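Local structure of MGS-M5 (4Q3N) at residues Asn106-Gly111 against Ser134-Ser139; Thr150-Tyr155 against Asp218-Ile223; Tyr171-Gly174 against Glu180-Cys183. The protein probably catalyses the NAD-dependent interconversion of pyruvate and L-lactate, as a tetrameric L-lactate dehydrogenase with a Rossmann-fold nucleotide-binding domain. All blocks are in the same frame, centred on the assembly; numbering follows the deposited sequence. Where two conformers were deposited one is given.

Contact 1: Asn106-Gly111 against Ser134-Ser139; sequences NIMSSG and SGLHHS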
ATOM      1  N   ASN A 106     -13.148  -5.188  33.351  1.00 32.43           N
ATOM      2  CA  ASN A 106     -14.063  -4.312  32.618  1.00 32.38           C
ATOM      3  C   ASN A 106     -14.218  -4.767  31.154  1.00 31.86           C
ATOM      4  O   ASN A 106     -15.340  -4.728  30.588  1.00 31.54           O
ATOM      5  CB  ASN A 106     -13.563  -2.860  32.681  1.00 34.45           C
ATOM      6  CG  ASN A 106     -13.837  -2.228  34.066  1.00 37.73           C
ATOM      7  OD1 ASN A 106     -14.824  -2.558  34.665  1.00 39.70           O
ATOM      8  ND2 ASN A 106     -12.963  -1.377  34.560  1.00 37.82           N
ATOM      9  N   ILE A 107     -13.115  -5.185  30.530  1.00 30.66           N
ATOM     10  CA  ILE A 107     -13.206  -5.699  29.147  1.00 28.99           C
ATOM     11  C   ILE A 107     -14.088  -6.946  29.110  1.00 32.47           C
ATOM     12  O   ILE A 107     -14.990  -7.062  28.266  1.00 32.73           O
ATOM     13  CB  ILE A 107     -11.825  -6.054  28.563  1.00 28.58           C
ATOM     14  CG1 ILE A 107     -10.947  -4.803  28.376  1.00 25.77           C
ATOM     15  CG2 ILE A 107     -11.981  -6.798  27.173  1.00 26.81           C
ATOM     16  CD1 ILE A 107      -9.501  -5.170  28.137  1.00 24.67           C
ATOM     17  N   MET A 108     -13.851  -7.879  30.048  1.00 33.97           N
ATOM     18  CA  MET A 108     -14.591  -9.140  30.005  1.00 34.80           C
ATOM     19  C   MET A 108     -16.067  -8.938  30.304  1.00 36.06           C
ATOM     20  O   MET A 108     -16.887  -9.677  29.764  1.00 36.48           O
ATOM     21  CB  MET A 108     -13.994 -10.184  30.961  1.00 35.36           C
ATOM     22  CG  MET A 108     -12.507 -10.481  30.671  1.00 34.73           C
ATOM     23  SD  MET A 108     -12.150 -10.891  28.920  1.00 35.69           S
ATOM     24  CE  MET A 108     -13.095 -12.409  28.811  1.00 38.12           C
ATOM     25  N   SER A 109     -16.412  -7.946  31.135  1.00 35.61           N
ATOM     26  CA  SER A 109     -17.806  -7.619  31.467  0.50 36.90           C
ATOM     27  C   SER A 109     -18.618  -7.282  30.220  1.00 37.17           C
ATOM     28  O   SER A 109     -19.838  -7.416  30.207  1.00 38.28           O
ATOM     29  CB  SER A 109     -17.883  -6.428  32.455  0.50 37.32           C
ATOM     30  OG  SER A 109     -17.551  -5.184  31.829  0.50 36.19           O
ATOM     31  N   SER A 110     -17.938  -6.801  29.173  1.00 34.21           N
ATOM     32  CA  SER A 110     -18.665  -6.365  27.996  1.00 34.53           C
ATOM     33  C   SER A 110     -19.227  -7.545  27.184  1.00 36.83           C
ATOM     34  O   SER A 110     -20.064  -7.344  26.317  1.00 36.06           O
ATOM     35  CB  SER A 110     -17.756  -5.532  27.084  1.00 33.67           C
ATOM     36  OG  SER A 110     -16.805  -6.361  26.453  1.00 32.18           O
ATOM     37  N   GLY A 111     -18.710  -8.753  27.422  1.00 36.25           N
ATOM     38  CA  GLY A 111     -19.029  -9.889  26.567  1.00 37.46           C
ATOM     39  C   GLY A 111     -17.941 -10.178  25.543  1.00 36.16           C
ATOM     40  O   GLY A 111     -18.063 -11.104  24.740  1.00 36.83           O
ATOM     41  N   SER A 134      -8.303 -12.686  32.910  1.00 33.47           N
ATOM     42  CA  SER A 134      -9.263 -12.680  31.824  1.00 32.59           C
ATOM     43  C   SER A 134     -10.094 -13.945  31.789  1.00 34.35           C
ATOM     44  O   SER A 134     -11.237 -13.905  31.333  1.00 33.93           O
ATOM     45  CB  SER A 134      -8.565 -12.492  30.466  1.00 31.40           C
ATOM     46  OG  SER A 134      -7.896 -13.690  30.094  1.00 32.10           O
ATOM     47  N   GLY A 135      -9.541 -15.072  32.239  1.00 33.55           N
ATOM     48  CA  GLY A 135     -10.281 -16.330  32.139  1.00 35.00           C
ATOM     49  C   GLY A 135     -10.166 -16.922  30.734  1.00 35.59           C
ATOM     50  O   GLY A 135     -10.729 -17.973  30.439  1.00 37.18           O
ATOM     51  N   LEU A 136      -9.438 -16.247  29.853  1.00 33.74           N
ATOM     52  CA  LEU A 136      -9.336 -16.689  28.447  1.00 33.40           C
ATOM     53  C   LEU A 136      -8.247 -17.714  28.280  1.00 33.13           C
ATOM     54  O   LEU A 136      -7.359 -17.816  29.106  1.00 31.30           O
ATOM     55  CB  LEU A 136      -9.033 -15.492  27.518  1.00 32.46           C
ATOM     56  CG  LEU A 136     -10.086 -14.387  27.430  1.00 32.86           C
ATOM     57  CD1 LEU A 136      -9.558 -13.178  26.644  1.00 32.31           C
ATOM     58  CD2 LEU A 136     -11.334 -14.988  26.766  1.00 34.94           C
ATOM     59  N   HIS A 137      -8.275 -18.441  27.172  1.00 33.76           N
ATOM     60  CA  HIS A 137      -7.210 -19.381  26.898  1.00 33.83           C
ATOM     61  C   HIS A 137      -5.897 -18.631  26.601  1.00 30.68           C
ATOM     62  O   HIS A 137      -5.890 -17.551  26.025  1.00 30.07           O
ATOM     63  CB  HIS A 137      -7.594 -20.286  25.722  1.00 35.51           C
ATOM     64  CG  HIS A 137      -6.632 -21.393  25.487  1.00 37.34           C
ATOM     65  ND1 HIS A 137      -5.629 -21.318  24.540  1.00 36.72           N
ATOM     66  CD2 HIS A 137      -6.514 -22.612  26.071  1.00 39.08           C
ATOM     67  CE1 HIS A 137      -4.946 -22.451  24.540  1.00 38.45           C
ATOM     68  NE2 HIS A 137      -5.454 -23.246  25.469  1.00 39.33           N
ATOM     69  N   HIS A 138      -4.767 -19.196  26.976  1.00 29.48           N
ATOM     70  CA  HIS A 138      -3.538 -18.420  26.838  1.00 29.30           C
ATOM     71  C   HIS A 138      -3.205 -18.173  25.367  1.00 28.19           C
ATOM     72  O   HIS A 138      -2.447 -17.261  25.081  1.00 25.77           O
ATOM     73  CB  HIS A 138      -2.366 -19.114  27.542  1.00 31.35           C
ATOM     74  CG  HIS A 138      -2.219 -20.556  27.191  1.00 35.54           C
ATOM     75  ND1 HIS A 138      -1.421 -20.989  26.148  1.00 36.88           N
ATOM     76  CD2 HIS A 138      -2.774 -21.667  27.732  1.00 38.85           C
ATOM     77  CE1 HIS A 138      -1.486 -22.307  26.072  1.00 38.89           C
ATOM     78  NE2 HIS A 138      -2.302 -22.741  27.019  1.00 41.02           N
ATOM     79  N   SER A 139      -3.778 -18.937  24.424  1.00 26.71           N
ATOM     80  CA  SER A 139      -3.446 -18.630  23.003  1.00 26.89           C
ATOM     81  C   SER A 139      -4.100 -17.304  22.527  1.00 28.80           C
ATOM     82  O   SER A 139      -3.830 -16.827  21.418  1.00 27.74           O
ATOM     83  CB  SER A 139      -3.895 -19.772  22.077  1.00 27.17           C
ATOM     84  OG  SER A 139      -5.296 -19.969  22.190  1.00 28.86           O
TER

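Contact 2: Thr150-Tyr155 against Asp218-Ile223; sequences TARLRY and DAAYEI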
ATOM      1  N   THR A 150      13.650  -7.006  18.909  1.00 23.38           N
ATOM      2  CA  THR A 150      14.032  -7.760  17.704  1.00 23.84           C
ATOM      3  C   THR A 150      14.171  -6.823  16.470  1.00 25.77           C
ATOM      4  O   THR A 150      15.158  -6.906  15.708  1.00 24.23           O
ATOM      5  CB  THR A 150      13.006  -8.876  17.428  1.00 23.67           C
ATOM      6  OG1 THR A 150      13.127  -9.882  18.477  1.00 24.21           O
ATOM      7  CG2 THR A 150      13.268  -9.534  16.025  1.00 22.90           C
ATOM      8  N   ALA A 151      13.229  -5.901  16.307  1.00 23.83           N
ATOM      9  CA  ALA A 151      13.351  -4.906  15.240  1.00 23.76           C
ATOM     10  C   ALA A 151      14.588  -4.043  15.431  1.00 23.88           C
ATOM     11  O   ALA A 151      15.212  -3.634  14.471  1.00 24.19           O
ATOM     12  CB  ALA A 151      12.100  -4.003  15.173  1.00 22.59           C
ATOM     13  N   ARG A 152      14.920  -3.709  16.677  1.00 22.84           N
ATOM     14  CA  ARG A 152      16.122  -2.951  16.949  1.00 21.54           C
ATOM     15  C   ARG A 152      17.363  -3.731  16.550  1.00 22.86           C
ATOM     16  O   ARG A 152      18.309  -3.195  15.985  1.00 24.36           O
ATOM     17  CB  ARG A 152      16.198  -2.590  18.459  1.00 21.88           C
ATOM     18  CG  ARG A 152      15.122  -1.583  18.871  1.00 22.82           C
ATOM     19  CD  ARG A 152      15.179  -1.264  20.394  1.00 23.52           C
ATOM     20  NE  ARG A 152      14.380  -0.077  20.715  1.00 25.54           N
ATOM     21  CZ  ARG A 152      13.685   0.034  21.837  1.00 26.60           C
ATOM     22  NH1 ARG A 152      13.658  -0.972  22.748  1.00 27.28           N
ATOM     23  NH2 ARG A 152      13.009   1.124  22.040  1.00 24.52           N
ATOM     24  N   LEU A 153      17.398  -4.990  16.954  1.00 22.76           N
ATOM     25  CA  LEU A 153      18.498  -5.888  16.576  1.00 23.28           C
ATOM     26  C   LEU A 153      18.690  -5.944  15.042  1.00 23.90           C
ATOM     27  O   LEU A 153      19.806  -5.825  14.535  1.00 24.59           O
ATOM     28  CB  LEU A 153      18.208  -7.311  17.066  1.00 23.09           C
ATOM     29  CG  LEU A 153      19.177  -8.426  16.660  1.00 24.66           C
ATOM     30  CD1 LEU A 153      20.528  -8.206  17.362  1.00 27.56           C
ATOM     31  CD2 LEU A 153      18.625  -9.789  17.046  1.00 25.03           C
ATOM     32  N   ARG A 154      17.596  -6.146  14.311  1.00 23.74           N
ATOM     33  CA  ARG A 154      17.665  -6.198  12.848  0.50 23.17           C
ATOM     34  C   ARG A 154      18.178  -4.880  12.281  1.00 24.45           C
ATOM     35  O   ARG A 154      19.066  -4.865  11.412  1.00 25.13           O
ATOM     36  CB  ARG A 154      16.290  -6.538  12.264  0.50 22.27           C
ATOM     37  CG  ARG A 154      15.714  -7.822  12.835  0.50 23.03           C
ATOM     38  CD  ARG A 154      14.264  -7.972  12.432  0.50 24.23           C
ATOM     39  NE  ARG A 154      14.145  -8.460  11.070  0.50 23.56           N
ATOM     40  CZ  ARG A 154      12.985  -8.734  10.484  0.50 25.85           C
ATOM     41  NH1 ARG A 154      11.848  -8.578  11.151  0.50 25.32           N
ATOM     42  NH2 ARG A 154      12.974  -9.205   9.245  0.50 25.11           N
ATOM     43  N   TYR A 155      17.661  -3.764  12.801  1.00 23.29           N
ATOM     44  CA  TYR A 155      18.194  -2.460  12.407  1.00 24.15           C
ATOM     45  C   TYR A 155      19.695  -2.359  12.645  1.00 25.84           C
ATOM     46  O   TYR A 155      20.451  -1.920  11.764  1.00 25.99           O
ATOM     47  CB  TYR A 155      17.477  -1.295  13.163  1.00 23.95           C
ATOM     48  CG  TYR A 155      18.187   0.041  12.951  1.00 26.73           C
ATOM     49  CD1 TYR A 155      18.095   0.746  11.729  1.00 28.27           C
ATOM     50  CD2 TYR A 155      18.995   0.585  13.951  1.00 27.78           C
ATOM     51  CE1 TYR A 155      18.792   1.971  11.547  1.00 29.89           C
ATOM     52  CE2 TYR A 155      19.657   1.799  13.780  1.00 31.03           C
ATOM     53  CZ  TYR A 155      19.564   2.476  12.596  1.00 31.83           C
ATOM     54  OH  TYR A 155      20.251   3.654  12.481  1.00 35.61           O
ATOM     55  N   ASP A 218      20.449  -1.060  25.665  1.00 27.82           N
ATOM     56  CA  ASP A 218      20.476   0.339  26.117  1.00 27.33           C
ATOM     57  C   ASP A 218      19.554   1.235  25.300  1.00 26.05           C
ATOM     58  O   ASP A 218      19.415   2.411  25.622  1.00 26.94           O
ATOM     59  CB  ASP A 218      21.886   0.887  26.000  1.00 28.45           C
ATOM     60  CG  ASP A 218      22.143   2.086  26.898  1.00 32.44           C
ATOM     61  OD1 ASP A 218      21.659   2.137  28.077  1.00 31.62           O
ATOM     62  OD2 ASP A 218      22.909   2.958  26.442  1.00 34.35           O
ATOM     63  N   ALA A 219      18.925   0.681  24.254  1.00 25.01           N
ATOM     64  CA  ALA A 219      18.141   1.504  23.309  1.00 25.16           C
ATOM     65  C   ALA A 219      17.008   2.315  23.935  1.00 26.76           C
ATOM     66  O   ALA A 219      16.886   3.511  23.676  1.00 28.21           O
ATOM     67  CB  ALA A 219      17.579   0.623  22.180  1.00 24.56           C
ATOM     68  N   ALA A 220      16.185   1.693  24.773  1.00 25.76           N
ATOM     69  CA  ALA A 220      15.116   2.432  25.438  1.00 26.14           C
ATOM     70  C   ALA A 220      15.652   3.576  26.276  1.00 29.68           C
ATOM     71  O   ALA A 220      15.140   4.703  26.242  1.00 30.81           O
ATOM     72  CB  ALA A 220      14.295   1.495  26.329  1.00 26.94           C
ATOM     73  N   TYR A 221      16.648   3.272  27.097  1.00 27.49           N
ATOM     74  CA  TYR A 221      17.232   4.314  27.942  1.00 28.98           C
ATOM     75  C   TYR A 221      17.727   5.477  27.110  1.00 28.91           C
ATOM     76  O   TYR A 221      17.574   6.659  27.460  1.00 28.25           O
ATOM     77  CB  TYR A 221      18.414   3.771  28.768  1.00 29.50           C
ATOM     78  CG  TYR A 221      19.023   4.853  29.613  1.00 30.09           C
ATOM     79  CD1 TYR A 221      19.983   5.715  29.099  1.00 31.98           C
ATOM     80  CD2 TYR A 221      18.642   5.006  30.944  1.00 30.36           C
ATOM     81  CE1 TYR A 221      20.538   6.746  29.898  1.00 32.76           C
ATOM     82  CE2 TYR A 221      19.189   5.997  31.737  1.00 33.61           C
ATOM     83  CZ  TYR A 221      20.136   6.866  31.209  1.00 34.71           C
ATOM     84  OH  TYR A 221      20.695   7.830  31.999  1.00 36.68           O
ATOM     85  N   GLU A 222      18.387   5.119  26.025  1.00 27.08           N
ATOM     86  CA  GLU A 222      19.010   6.111  25.159  1.00 31.60           C
ATOM     87  C   GLU A 222      17.932   7.061  24.587  1.00 29.56           C
ATOM     88  O   GLU A 222      18.101   8.295  24.581  1.00 30.15           O
ATOM     89  CB  GLU A 222      19.774   5.375  24.043  1.00 35.20           C
ATOM     90  CG  GLU A 222      20.740   6.169  23.255  1.00 41.90           C
ATOM     91  CD  GLU A 222      21.738   6.927  24.125  1.00 50.53           C
ATOM     92  OE1 GLU A 222      22.618   6.269  24.727  1.00 50.63           O
ATOM     93  OE2 GLU A 222      21.614   8.185  24.191  1.00 50.63           O
ATOM     94  N   ILE A 223      16.828   6.479  24.119  1.00 26.90           N
ATOM     95  CA  ILE A 223      15.769   7.275  23.533  1.00 25.87           C
ATOM     96  C   ILE A 223      15.085   8.131  24.620  1.00 25.96           C
ATOM     97  O   ILE A 223      14.919   9.337  24.464  1.00 25.84           O
ATOM     98  CB  ILE A 223      14.766   6.380  22.799  1.00 25.29           C
ATOM     99  CG1 ILE A 223      15.414   5.843  21.496  1.00 21.73           C
ATOM    100  CG2 ILE A 223      13.477   7.202  22.409  1.00 23.78           C
ATOM    101  CD1 ILE A 223      14.709   4.508  20.906  1.00 20.58           C
TER

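Contact 3: Tyr171-Gly174 against Glu180-Cys183; sequences YILG and EFVC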
ATOM      1  N   TYR A 171      16.431 -13.027  16.425  1.00 25.94           N
ATOM      2  CA  TYR A 171      15.478 -12.722  17.500  1.00 25.84           C
ATOM      3  C   TYR A 171      16.211 -12.260  18.750  1.00 25.85           C
ATOM      4  O   TYR A 171      17.320 -12.752  19.062  1.00 24.79           O
ATOM      5  CB  TYR A 171      14.624 -13.934  17.900  1.00 25.50           C
ATOM      6  CG  TYR A 171      13.788 -14.569  16.783  1.00 27.44           C
ATOM      7  CD1 TYR A 171      12.937 -13.812  15.978  1.00 27.64           C
ATOM      8  CD2 TYR A 171      13.870 -15.923  16.540  1.00 28.01           C
ATOM      9  CE1 TYR A 171      12.193 -14.409  14.945  1.00 28.99           C
ATOM     10  CE2 TYR A 171      13.128 -16.543  15.512  1.00 28.52           C
ATOM     11  CZ  TYR A 171      12.290 -15.773  14.729  1.00 28.77           C
ATOM     12  OH  TYR A 171      11.592 -16.393  13.727  1.00 29.75           O
ATOM     13  N   ILE A 172      15.569 -11.348  19.464  1.00 24.86           N
ATOM     14  CA  ILE A 172      15.811 -11.152  20.885  1.00 24.99           C
ATOM     15  C   ILE A 172      14.780 -11.974  21.632  1.00 25.82           C
ATOM     16  O   ILE A 172      13.593 -11.907  21.276  1.00 24.97           O
ATOM     17  CB  ILE A 172      15.666  -9.680  21.289  1.00 24.93           C
ATOM     18  CG1 ILE A 172      16.652  -8.843  20.483  1.00 23.80           C
ATOM     19  CG2 ILE A 172      15.839  -9.509  22.856  1.00 22.67           C
ATOM     20  CD1 ILE A 172      18.174  -8.994  20.974  1.00 20.59           C
ATOM     21  N   LEU A 173      15.230 -12.766  22.609  1.00 24.06           N
ATOM     22  CA  LEU A 173      14.356 -13.617  23.404  1.00 24.46           C
ATOM     23  C   LEU A 173      14.386 -13.238  24.870  1.00 24.71           C
ATOM     24  O   LEU A 173      15.336 -12.578  25.360  1.00 25.96           O
ATOM     25  CB  LEU A 173      14.748 -15.104  23.297  1.00 23.45           C
ATOM     26  CG  LEU A 173      14.764 -15.575  21.813  1.00 30.15           C
ATOM     27  CD1 LEU A 173      15.227 -17.012  21.748  1.00 30.30           C
ATOM     28  CD2 LEU A 173      13.396 -15.424  21.209  1.00 27.93           C
ATOM     29  N   GLY A 174      13.405 -13.775  25.597  1.00 23.77           N
ATOM     30  CA  GLY A 174      13.425 -13.643  27.055  1.00 25.97           C
ATOM     31  C   GLY A 174      12.597 -12.469  27.544  1.00 27.03           C
ATOM     32  O   GLY A 174      11.622 -12.038  26.889  1.00 26.40           O
ATOM     33  N   GLU A 180      16.956  -9.866  28.703  1.00 33.03           N
ATOM     34  CA  GLU A 180      16.826 -10.350  27.324  1.00 32.86           C
ATOM     35  C   GLU A 180      18.165 -10.734  26.720  1.00 30.48           C
ATOM     36  O   GLU A 180      19.204 -10.311  27.166  1.00 30.94           O
ATOM     37  CB  GLU A 180      16.220  -9.310  26.412  1.00 34.65           C
ATOM     38  CG  GLU A 180      17.168  -8.119  26.203  1.00 40.63           C
ATOM     39  CD  GLU A 180      16.443  -6.938  25.621  1.00 45.18           C
ATOM     40  OE1 GLU A 180      15.200  -7.009  25.561  1.00 43.27           O
ATOM     41  OE2 GLU A 180      17.094  -5.962  25.219  1.00 52.02           O
ATOM     42  N   PHE A 181      18.146 -11.505  25.652  1.00 28.06           N
ATOM     43  CA  PHE A 181      19.416 -11.942  25.092  1.00 29.61           C
ATOM     44  C   PHE A 181      19.224 -12.216  23.601  1.00 27.70           C
ATOM     45  O   PHE A 181      18.088 -12.401  23.129  1.00 25.99           O
ATOM     46  CB  PHE A 181      19.935 -13.204  25.812  1.00 32.37           C
ATOM     47  CG  PHE A 181      19.034 -14.419  25.621  1.00 34.10           C
ATOM     48  CD1 PHE A 181      17.931 -14.609  26.456  1.00 34.70           C
ATOM     49  CD2 PHE A 181      19.277 -15.340  24.599  1.00 34.60           C
ATOM     50  CE1 PHE A 181      17.083 -15.692  26.272  1.00 35.97           C
ATOM     51  CE2 PHE A 181      18.446 -16.436  24.396  1.00 34.89           C
ATOM     52  CZ  PHE A 181      17.343 -16.628  25.244  1.00 35.12           C
ATOM     53  N   VAL A 182      20.316 -12.205  22.844  1.00 29.26           N
ATOM     54  CA  VAL A 182      20.233 -12.465  21.414  1.00 28.42           C
ATOM     55  C   VAL A 182      20.347 -13.945  21.186  1.00 29.84           C
ATOM     56  O   VAL A 182      21.214 -14.593  21.736  1.00 29.56           O
ATOM     57  CB  VAL A 182      21.375 -11.802  20.606  1.00 30.87           C
ATOM     58  CG1 VAL A 182      21.156 -12.009  19.089  1.00 27.76           C
ATOM     59  CG2 VAL A 182      21.526 -10.348  20.950  1.00 28.65           C
ATOM     60  N   CYS A 183      19.502 -14.480  20.333  1.00 30.95           N
ATOM     61  CA  CYS A 183      19.687 -15.864  19.941  1.00 31.23           C
ATOM     62  C   CYS A 183      20.623 -15.892  18.712  1.00 31.43           C
ATOM     63  O   CYS A 183      20.165 -15.892  17.560  1.00 30.16           O
ATOM     64  CB  CYS A 183      18.317 -16.498  19.639  1.00 32.54           C
ATOM     65  SG  CYS A 183      18.436 -18.187  19.111  1.00 35.67           S
TER
HETATM   66  O   HOH W   1      17.755 -15.538  16.288  1.00 29.08           O

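Contact 1: Asn106-Gly111 against Ser134-Ser139
M108 meets S134 and L136 without help from any ring; the flat groups of this region lie further along the second segment, in H137 and H138. Their imidazoles lie over one another off centre: H138 CD2 sits 3.8 Å above one face of the H137 ring, near its rim, and H137 CE1 in turn covers the rim of one face of H138. At the edge of the H137 ring, in its plane, is S139 CB, and H137 ND1 and S139 OG share a hydrogen bond of 2.7 Å that either could donate.

The crossing itself is carried by the thioether of M108. Its CG stands beside the backbone N (chi1 -58°), and the chain then bends at both chi2 and chi3, curling the methyl back against S134 and L136. M108 CE thereby comes within 3.5 Å of S134 O. M108 CE also touches L136 CD2 at 3.7 Å, while M108 SD passes 4.2 Å from S134 CB. An alanine here would remove the thioether and methyl, and would probably leave L136 CD2 and the S134 carbonyl with a gap on this side. S134 is held by its own hydroxyl: L136 N donates to S134 OG (3.0 Å, 161°), an ST turn as the chain leaves its helix through G135 with positive phi, and the same OG bonds to W131 O. Glycerol and triethylene glycol molecules, probably from the crystallisation liquor, each lie about 4 Å from the M108 side chain.

In the nucleotide-binding domain this joins the C-terminal end of helix 89-109 to the turn after helix 123-134. L136 and S134 also pack on L116 of strand 115-118 and V141 of strand 141-143, while I107 reaches V75 and I77 of strand 74-77.

Contact 2: Thr150-Tyr155 against Asp218-Ile223
R152 reaching over to A219, A220 and I223 makes this a contact between two helices that cross almost at right angles, helix 147-161 and helix 206-227 of the C-terminal domain. The axes of the two short segments stay 11.8 Å apart at closest approach, with 91° between their directions, so the backbones do not interlock and one long side chain spans the space. No hydrogen bond links the segments.

R152 runs extended from CG to NE (chi2 178°, chi3 166°), which carries its guanidinium right across to the second helix. The methylene part packs first: R152 CD is 3.5 Å from A219 CB, and the same methyl touches NE. Beyond it the flat group slides past the small residues. A219 CB and A220 N lie over one of its faces, the amide offset toward the rim, with R152 NH1 4.2 Å from A220 N. From the opposite direction comes I223, whose CD1 meets R152 NH2 obliquely at 4.0 Å. Helix 206-227 is kinked at A220 and Y221, whose amides make no bond to the turn before. T230 of the same chain adds to the packing on R152 and I223, as does H50 of the second subunit.

In lactate dehydrogenases the arginine of the L-D-T-A-R sequence on this helix pairs with the substrate's carboxylate, and R152 probably does the same. An acetate about 5 Å from the R152 side chain, probably from the crystallisation liquor and not in direct contact, fits an active-site pocket for such a group.

Contact 3: Tyr171-Gly174 against Glu180-Cys183
L173 and F181 form the tight heart of this antiparallel hairpin, a hydrogen-bonded pair in which L173 N donates to F181 O (2.9 Å) and F181 N returns the bond to L173 O (3.0 Å). On their face of the sheet, F181 CZ presses on L173 CB at 3.6 Å. The ring gets there because its CG stands between the backbone N and the carbonyl carbon (chi1 64°), which swings it over the neighbouring strand. L173 CD1 continues the apolar row to C183 CB, 3.8 Å away. The other face carries the non-hydrogen-bonded pair I172 and V182, touching CD1 to CG2 at 3.6 Å, and I172 CG2 also rests against E180 CB.

At the Y171 and C183 end, C183 N still gives Y171 O a nearly straight bond (3.1 Å, 174°), but the return link is made through a water, which accepts from Y171 N and donates to C183 O.

Helix 292-311 covers F181 through E294, Q297 and L298. On the I172 and V182 face lie L153 of helix 147-161 and V216 and Y213 of helix 206-227, so the hairpin is sandwiched between helices.

How the contacts relate
From the N terminus, contact 1 comes first: it closes a loop of 22 residues, holding strand 115-118 and most of helix 123-134, within the nucleotide-binding domain. The chain then enters the C-terminal domain, where contact 2 closes a much longer excursion of 62 residues between helix 147-161 and helix 206-227. Contact 3, a short hairpin, is nested inside that excursion, as is the sodium site of I198, M201 and I204. Contacts 2 and 3 touch: T150 OG1 lies 3.0 Å from I172 N, probably hydrogen-bonded. Contact 1 stands apart, its centre about 32 Å from that of contact 2, across the chain's centre.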